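Local atomic coordinates of T-lymphoma invasion and metastasis-inducing protein 1 (Homo sapiens, PDB entry 4K2P), a protein that is probably a guanine nucleotide exchange factor for Rac-type GTPases, whose PH-CC-Ex region is thought to bind phosphoinositides and partner proteins such as Par-3. Residues A13-N18 / L100-S105; V41-C46 / T114-A119. The protein carries 5 engineered substitutions. All coordinates share one frame; numbering follows the deposited sequence.

Contact 1. Residues A13-N18 / L100-S105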
ATOM      1  N   ALA A  13      13.538  16.318   6.846  1.00 24.00           N
ATOM      2  CA  ALA A  13      14.672  15.424   6.957  1.00 24.17           C
ATOM      3  C   ALA A  13      14.209  14.083   7.527  1.00 27.09           C
ATOM      4  O   ALA A  13      13.589  14.037   8.581  1.00 28.49           O
ATOM      5  CB  ALA A  13      15.749  16.047   7.829  1.00 27.16           C
ATOM      6  N   LEU A  14      14.500  13.005   6.806  1.00 24.55           N
ATOM      7  CA  LEU A  14      14.106  11.659   7.199  1.00 26.02           C
ATOM      8  C   LEU A  14      15.265  10.694   7.054  1.00 24.92           C
ATOM      9  O   LEU A  14      16.081  10.836   6.143  1.00 24.57           O
ATOM     10  CB  LEU A  14      12.947  11.159   6.337  1.00 25.03           C
ATOM     11  CG  LEU A  14      11.635  11.938   6.405  1.00 26.20           C
ATOM     12  CD1 LEU A  14      10.668  11.469   5.308  1.00 25.78           C
ATOM     13  CD2 LEU A  14      11.017  11.793   7.783  1.00 25.54           C
ATOM     14  N   ALA A  15      15.337   9.714   7.952  1.00 22.23           N
ATOM     15  CA  ALA A  15      16.180   8.547   7.735  1.00 21.76           C
ATOM     16  C   ALA A  15      15.375   7.593   6.858  1.00 20.85           C
ATOM     17  O   ALA A  15      14.164   7.482   7.019  1.00 19.56           O
ATOM     18  CB  ALA A  15      16.572   7.893   9.045  1.00 23.45           C
ATOM     19  N   VAL A  16      16.042   6.921   5.925  1.00 23.22           N
ATOM     20  CA  VAL A  16      15.366   6.136   4.890  1.00 22.39           C
ATOM     21  C   VAL A  16      16.110   4.834   4.648  1.00 22.44           C
ATOM     22  O   VAL A  16      17.340   4.784   4.715  1.00 23.37           O
ATOM     23  CB  VAL A  16      15.262   6.907   3.562  1.00 28.99           C
ATOM     24  CG1 VAL A  16      14.448   6.111   2.540  1.00 29.46           C
ATOM     25  CG2 VAL A  16      14.625   8.285   3.790  1.00 30.05           C
ATOM     26  N   LYS A  17      15.348   3.782   4.368  1.00 23.17           N
ATOM     27  CA  LYS A  17      15.887   2.448   4.189  1.00 26.61           C
ATOM     28  C   LYS A  17      14.990   1.682   3.219  1.00 24.75           C
ATOM     29  O   LYS A  17      13.795   1.602   3.451  1.00 20.50           O
ATOM     30  CB  LYS A  17      15.941   1.764   5.549  1.00 32.01           C
ATOM     31  CG  LYS A  17      16.563   0.414   5.611  1.00 39.08           C
ATOM     32  CD  LYS A  17      16.648   0.021   7.067  1.00 46.70           C
ATOM     33  CE  LYS A  17      17.263  -1.327   7.256  1.00 54.25           C
ATOM     34  NZ  LYS A  17      17.988  -1.389   8.552  1.00 60.17           N
ATOM     35  N   ASN A  18      15.534   1.131   2.139  1.00 26.92           N
ATOM     36  CA  ASN A  18      14.734   0.242   1.289  1.00 28.90           C
ATOM     37  C   ASN A  18      14.324  -1.008   2.060  1.00 24.56           C
ATOM     38  O   ASN A  18      15.114  -1.560   2.813  1.00 24.20           O
ATOM     39  CB  ASN A  18      15.493  -0.141   0.026  1.00 34.72           C
ATOM     40  CG  ASN A  18      15.783   1.052  -0.858  1.00 40.28           C
ATOM     41  OD1 ASN A  18      15.065   2.044  -0.832  1.00 39.33           O
ATOM     42  ND2 ASN A  18      16.819   0.944  -1.671  1.00 46.45           N
ATOM     43  N   LEU A 100      11.132   2.160   4.322  1.00 22.64           N
ATOM     44  CA  LEU A 100      10.999   2.637   5.689  1.00 21.68           C
ATOM     45  C   LEU A 100      11.526   4.065   5.842  1.00 19.37           C
ATOM     46  O   LEU A 100      12.523   4.437   5.240  1.00 18.83           O
ATOM     47  CB  LEU A 100      11.740   1.709   6.646  1.00 23.08           C
ATOM     48  CG  LEU A 100      11.206   0.275   6.730  1.00 26.26           C
ATOM     49  CD1 LEU A 100      12.171  -0.572   7.512  1.00 27.49           C
ATOM     50  CD2 LEU A 100       9.825   0.235   7.372  1.00 27.35           C
ATOM     51  N   PHE A 101      10.856   4.822   6.698  1.00 18.69           N
ATOM     52  CA  PHE A 101      11.200   6.198   7.006  1.00 19.87           C
ATOM     53  C   PHE A 101      11.161   6.388   8.519  1.00 22.28           C
ATOM     54  O   PHE A 101      10.270   5.854   9.174  1.00 23.72           O
ATOM     55  CB  PHE A 101      10.224   7.176   6.355  1.00 21.34           C
ATOM     56  CG  PHE A 101      10.127   7.062   4.869  1.00 23.08           C
ATOM     57  CD1 PHE A 101      10.968   7.794   4.039  1.00 23.08           C
ATOM     58  CD2 PHE A 101       9.162   6.260   4.292  1.00 23.01           C
ATOM     59  CE1 PHE A 101      10.857   7.705   2.662  1.00 25.07           C
ATOM     60  CE2 PHE A 101       9.045   6.171   2.917  1.00 25.10           C
ATOM     61  CZ  PHE A 101       9.894   6.893   2.101  1.00 24.87           C
ATOM     62  N   GLN A 102      12.116   7.137   9.071  1.00 21.41           N
ATOM     63  CA  GLN A 102      12.084   7.508  10.483  1.00 22.33           C
ATOM     64  C   GLN A 102      12.053   9.029  10.621  1.00 23.93           C
ATOM     65  O   GLN A 102      12.884   9.738  10.039  1.00 23.44           O
ATOM     66  CB  GLN A 102      13.289   6.946  11.242  1.00 24.43           C
ATOM     67  CG  GLN A 102      13.233   7.194  12.769  1.00 27.21           C
ATOM     68  CD  GLN A 102      14.554   6.929  13.475  1.00 32.17           C
ATOM     69  OE1 GLN A 102      15.625   7.026  12.876  1.00 32.90           O
ATOM     70  NE2 GLN A 102      14.482   6.600  14.761  1.00 34.97           N
ATOM     71  N   THR A 103      11.083   9.510  11.393  1.00 25.21           N
ATOM     72  CA  THR A 103      10.957  10.922  11.718  1.00 29.06           C
ATOM     73  C   THR A 103      11.174  11.123  13.240  1.00 28.14           C
ATOM     74  O   THR A 103      11.730  10.248  13.911  1.00 30.06           O
ATOM     75  CB  THR A 103       9.582  11.451  11.242  1.00 28.24           C
ATOM     76  OG1 THR A 103       9.509  12.873  11.406  1.00 27.79           O
ATOM     77  CG2 THR A 103       8.447  10.773  11.990  1.00 32.42           C
ATOM     78  N   THR A 104      10.741  12.264  13.775  1.00 27.58           N
ATOM     79  CA  THR A 104      11.198  12.748  15.077  1.00 26.92           C
ATOM     80  C   THR A 104      10.174  12.614  16.192  1.00 27.06           C
ATOM     81  O   THR A 104      10.524  12.697  17.362  1.00 28.66           O
ATOM     82  CB  THR A 104      11.592  14.237  14.993  1.00 29.28           C
ATOM     83  OG1 THR A 104      10.572  14.951  14.283  1.00 29.86           O
ATOM     84  CG2 THR A 104      12.911  14.404  14.266  1.00 27.61           C
ATOM     85  N   SER A 105       8.907  12.428  15.833  1.00 27.94           N
ATOM     86  CA  SER A 105       7.840  12.348  16.824  1.00 30.48           C
ATOM     87  C   SER A 105       6.597  11.721  16.231  1.00 29.48           C
ATOM     88  O   SER A 105       6.497  11.532  15.023  1.00 27.13           O
ATOM     89  CB  SER A 105       7.499  13.738  17.377  1.00 35.16           C
ATOM     90  OG  SER A 105       6.922  14.557  16.375  1.00 34.64           O
TER
HETATM   91  O   HOH W   1      13.988  12.039  11.020  1.00 32.73           O
HETATM   92  O   HOH W   2      11.288  14.589   9.770  1.00 37.43           O
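The carbonyl oxygen of Q102 is gripped by two donors: A15 N, which arrives in the carbonyl plane on a lone pair at 3.2 Å, and a water that donates to Q102 O at 2.7 Å. That water also donates to A13 O, and a second water joins A13 O to T103 OG1, so beyond A15 solvent carries the pairing on. In return Q102 N gives the shorter bond to A15 O, 2.9 Å. K17 and L100 form the next hydrogen-bonded pair, with V16 and F101 as the non-hydrogen-bonded pair between them.

In this way the first and last strands of the PH-domain barrel are zipped together antiparallel; the other edge of strand 10-23 is held by strand 37-44. S105 is the N-cap of helix 106-128, the C-terminal helix of the PH domain, its OG hydrogen-bonded to E108 N.

The face carrying V16 and F101 is buried. The two side chains run side by side: with CG1 anti to the backbone N (chi1 -175°), V16 lays CG2 3.7 Å from F101 CD1 and CG1 3.9 Å from F101 CE1, both methyls lying along the CD1-CE1 side of the ring. Reduced to an alanine, V16 would probably leave this side of F101 facing a gap and the ring freer to shift. L14 CD1 crosses to F101 CD1 at 3.9 Å, while L14 CD2 rests 3.8 Å from T103 CB. The F101 ring also meets that of F89. On the reverse face A15 CB lies against the Q102 side chain, whose NE2 hydrogen-bonds to D86 O.

Contact 2. Residues V41-C46 / T114-A119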
ATOM      1  N   VAL A  41      13.590  14.916   2.176  1.00 20.95           N
ATOM      2  CA  VAL A  41      12.551  14.287   1.375  1.00 22.64           C
ATOM      3  C   VAL A  41      11.452  15.294   1.124  1.00 23.87           C
ATOM      4  O   VAL A  41      10.948  15.898   2.053  1.00 22.03           O
ATOM      5  CB  VAL A  41      11.988  13.035   2.072  1.00 23.01           C
ATOM      6  CG1 VAL A  41      10.862  12.400   1.241  1.00 24.41           C
ATOM      7  CG2 VAL A  41      13.105  12.039   2.305  1.00 23.47           C
ATOM      8  N   SER A  42      11.070  15.445  -0.141  1.00 25.31           N
ATOM      9  CA  SER A  42      10.113  16.450  -0.555  1.00 26.78           C
ATOM     10  C   SER A  42       9.021  15.837  -1.427  1.00 25.35           C
ATOM     11  O   SER A  42       9.287  15.274  -2.478  1.00 26.16           O
ATOM     12  CB  SER A  42      10.827  17.566  -1.314  1.00 32.57           C
ATOM     13  OG  SER A  42       9.927  18.584  -1.692  1.00 38.52           O
ATOM     14  N   LEU A  43       7.785  15.974  -0.973  1.00 24.08           N
ATOM     15  CA  LEU A  43       6.619  15.481  -1.681  1.00 25.30           C
ATOM     16  C   LEU A  43       6.071  16.560  -2.595  1.00 28.40           C
ATOM     17  O   LEU A  43       5.506  17.540  -2.124  1.00 30.81           O
ATOM     18  CB  LEU A  43       5.552  15.053  -0.672  1.00 23.98           C
ATOM     19  CG  LEU A  43       4.200  14.600  -1.213  1.00 27.03           C
ATOM     20  CD1 LEU A  43       4.354  13.330  -2.031  1.00 26.64           C
ATOM     21  CD2 LEU A  43       3.218  14.397  -0.066  1.00 26.88           C
ATOM     22  N   LYS A  44       6.225  16.374  -3.900  1.00 30.26           N
ATOM     23  CA  LYS A  44       5.632  17.276  -4.882  1.00 35.97           C
ATOM     24  C   LYS A  44       4.802  16.443  -5.840  1.00 38.80           C
ATOM     25  O   LYS A  44       5.293  15.476  -6.418  1.00 38.76           O
ATOM     26  CB  LYS A  44       6.709  18.065  -5.635  1.00 37.36           C
ATOM     27  N   GLY A  45       3.544  16.829  -6.008  1.00 42.07           N
ATOM     28  CA  GLY A  45       2.607  16.008  -6.741  1.00 44.80           C
ATOM     29  C   GLY A  45       2.544  14.659  -6.059  1.00 41.26           C
ATOM     30  O   GLY A  45       2.376  14.580  -4.844  1.00 40.10           O
ATOM     31  N   CYS A  46       2.733  13.600  -6.835  1.00 42.43           N
ATOM     32  CA  CYS A  46       2.663  12.251  -6.312  1.00 42.30           C
ATOM     33  C   CYS A  46       4.032  11.586  -6.398  1.00 39.36           C
ATOM     34  O   CYS A  46       4.152  10.395  -6.686  1.00 37.48           O
ATOM     35  CB  CYS A  46       1.596  11.458  -7.064  1.00 50.19           C
ATOM     36  SG  CYS A  46       0.319  10.827  -5.965  1.00 62.25           S
ATOM     37  N   THR A 114      -0.492  11.774   6.578  1.00 26.21           N
ATOM     38  CA  THR A 114      -1.589  12.598   6.105  1.00 26.80           C
ATOM     39  C   THR A 114      -1.248  13.223   4.762  1.00 26.53           C
ATOM     40  O   THR A 114      -2.071  13.217   3.856  1.00 28.41           O
ATOM     41  CB  THR A 114      -1.929  13.688   7.123  1.00 27.83           C
ATOM     42  OG1 THR A 114      -2.522  13.077   8.270  1.00 27.93           O
ATOM     43  CG2 THR A 114      -2.914  14.704   6.557  1.00 30.14           C
ATOM     44  N   ALA A 115      -0.026  13.723   4.621  1.00 25.03           N
ATOM     45  CA  ALA A 115       0.374  14.425   3.405  1.00 24.93           C
ATOM     46  C   ALA A 115       0.457  13.467   2.217  1.00 25.20           C
ATOM     47  O   ALA A 115       0.023  13.798   1.115  1.00 25.04           O
ATOM     48  CB  ALA A 115       1.704  15.125   3.605  1.00 26.70           C
ATOM     49  N   ILE A 116       1.001  12.275   2.438  1.00 22.63           N
ATOM     50  CA  ILE A 116       1.191  11.342   1.333  1.00 23.88           C
ATOM     51  C   ILE A 116      -0.157  10.793   0.877  1.00 22.44           C
ATOM     52  O   ILE A 116      -0.405  10.686  -0.320  1.00 23.70           O
ATOM     53  CB  ILE A 116       2.135  10.199   1.706  1.00 24.81           C
ATOM     54  CG1 ILE A 116       3.543  10.750   1.938  1.00 25.58           C
ATOM     55  CG2 ILE A 116       2.187   9.156   0.589  1.00 27.95           C
ATOM     56  CD1 ILE A 116       4.473   9.806   2.666  1.00 25.66           C
ATOM     57  N   HIS A 117      -1.031  10.477   1.827  1.00 21.16           N
ATOM     58  CA  HIS A 117      -2.349   9.942   1.513  1.00 23.07           C
ATOM     59  C   HIS A 117      -3.203  10.997   0.827  1.00 25.72           C
ATOM     60  O   HIS A 117      -4.009  10.681  -0.039  1.00 28.49           O
ATOM     61  CB  HIS A 117      -3.047   9.444   2.780  1.00 21.17           C
ATOM     62  CG  HIS A 117      -2.575   8.101   3.226  1.00 18.37           C
ATOM     63  ND1 HIS A 117      -2.904   7.556   4.446  1.00 18.95           N
ATOM     64  CD2 HIS A 117      -1.790   7.193   2.606  1.00 18.08           C
ATOM     65  CE1 HIS A 117      -2.337   6.371   4.561  1.00 19.21           C
ATOM     66  NE2 HIS A 117      -1.664   6.122   3.453  1.00 19.69           N
ATOM     67  N   SER A 118      -3.010  12.254   1.209  1.00 25.78           N
ATOM     68  CA  SER A 118      -3.733  13.359   0.590  1.00 27.66           C
ATOM     69  C   SER A 118      -3.333  13.491  -0.863  1.00 25.38           C
ATOM     70  O   SER A 118      -4.165  13.741  -1.723  1.00 24.86           O
ATOM     71  CB  SER A 118      -3.469  14.670   1.327  1.00 32.82           C
ATOM     72  OG  SER A 118      -4.173  14.704   2.553  1.00 37.18           O
ATOM     73  N   ALA A 119      -2.040  13.345  -1.120  1.00 26.07           N
ATOM     74  CA  ALA A 119      -1.516  13.406  -2.469  1.00 27.69           C
ATOM     75  C   ALA A 119      -2.095  12.267  -3.299  1.00 27.11           C
ATOM     76  O   ALA A 119      -2.448  12.457  -4.454  1.00 27.15           O
ATOM     77  CB  ALA A 119       0.003  13.337  -2.457  1.00 28.25           C
TER
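A115 meets the strand with both its methyl and its carbonyl: L43 CD2 lies 4.0 Å from A115 CB and 3.5 Å from A115 O. One residue on, I116 offers its flank, CG1 standing 4.2 Å from the same L43 methyl. L43 arrives there because its CG is anti to the backbone N (chi1 175°), which carries CD2 out from the strand onto the helix surface.

This is the C-terminal helix of the PH domain, which caps one end of the barrel, here over the end of strand 37-44 and the turn into strand 47-51. The short axes run 9.7 Å apart at 29°, and the touching is van der Waals, carbon on carbon and side chain on carbonyl. H117 points away from the strand, its ring hydrogen-bonded through ND1 to S201 OG of helix 168-203 and through NE2 to V76 N. S118 turns its hydroxyl back to T114 O, which it and S118 N reach from opposite faces of the carbonyl plane. A119 closes the row: its CB sits 4.1 Å from L43 CD2 and 3.6 Å from G45 O, so the methyl faces both the leucine and the turn. C46 SG approaches A119 O at 3.5 Å.

How the contacts relate
Contact 1 and contact 2 have centres 15 Å apart and meet through the barrel interior, where L14 CD1 packs 3.8 Å from V41 CB. They share a sheet, since strands 10-23 and 37-44 are neighbours in it, and they share a chain connection, since helix 106-128 follows strand 98-102 after the short loop 103-105. In sequence the segments alternate, so the two contacts interlock: contact 1 joins the first and last strands, and contact 2 sets the helix beyond that last strand against strand 37-44. L14 reaches both systems, touching W112 of the helix as well as V41. Through H117, the helix in turn leans on helix 168-203 of the CC-Ex region.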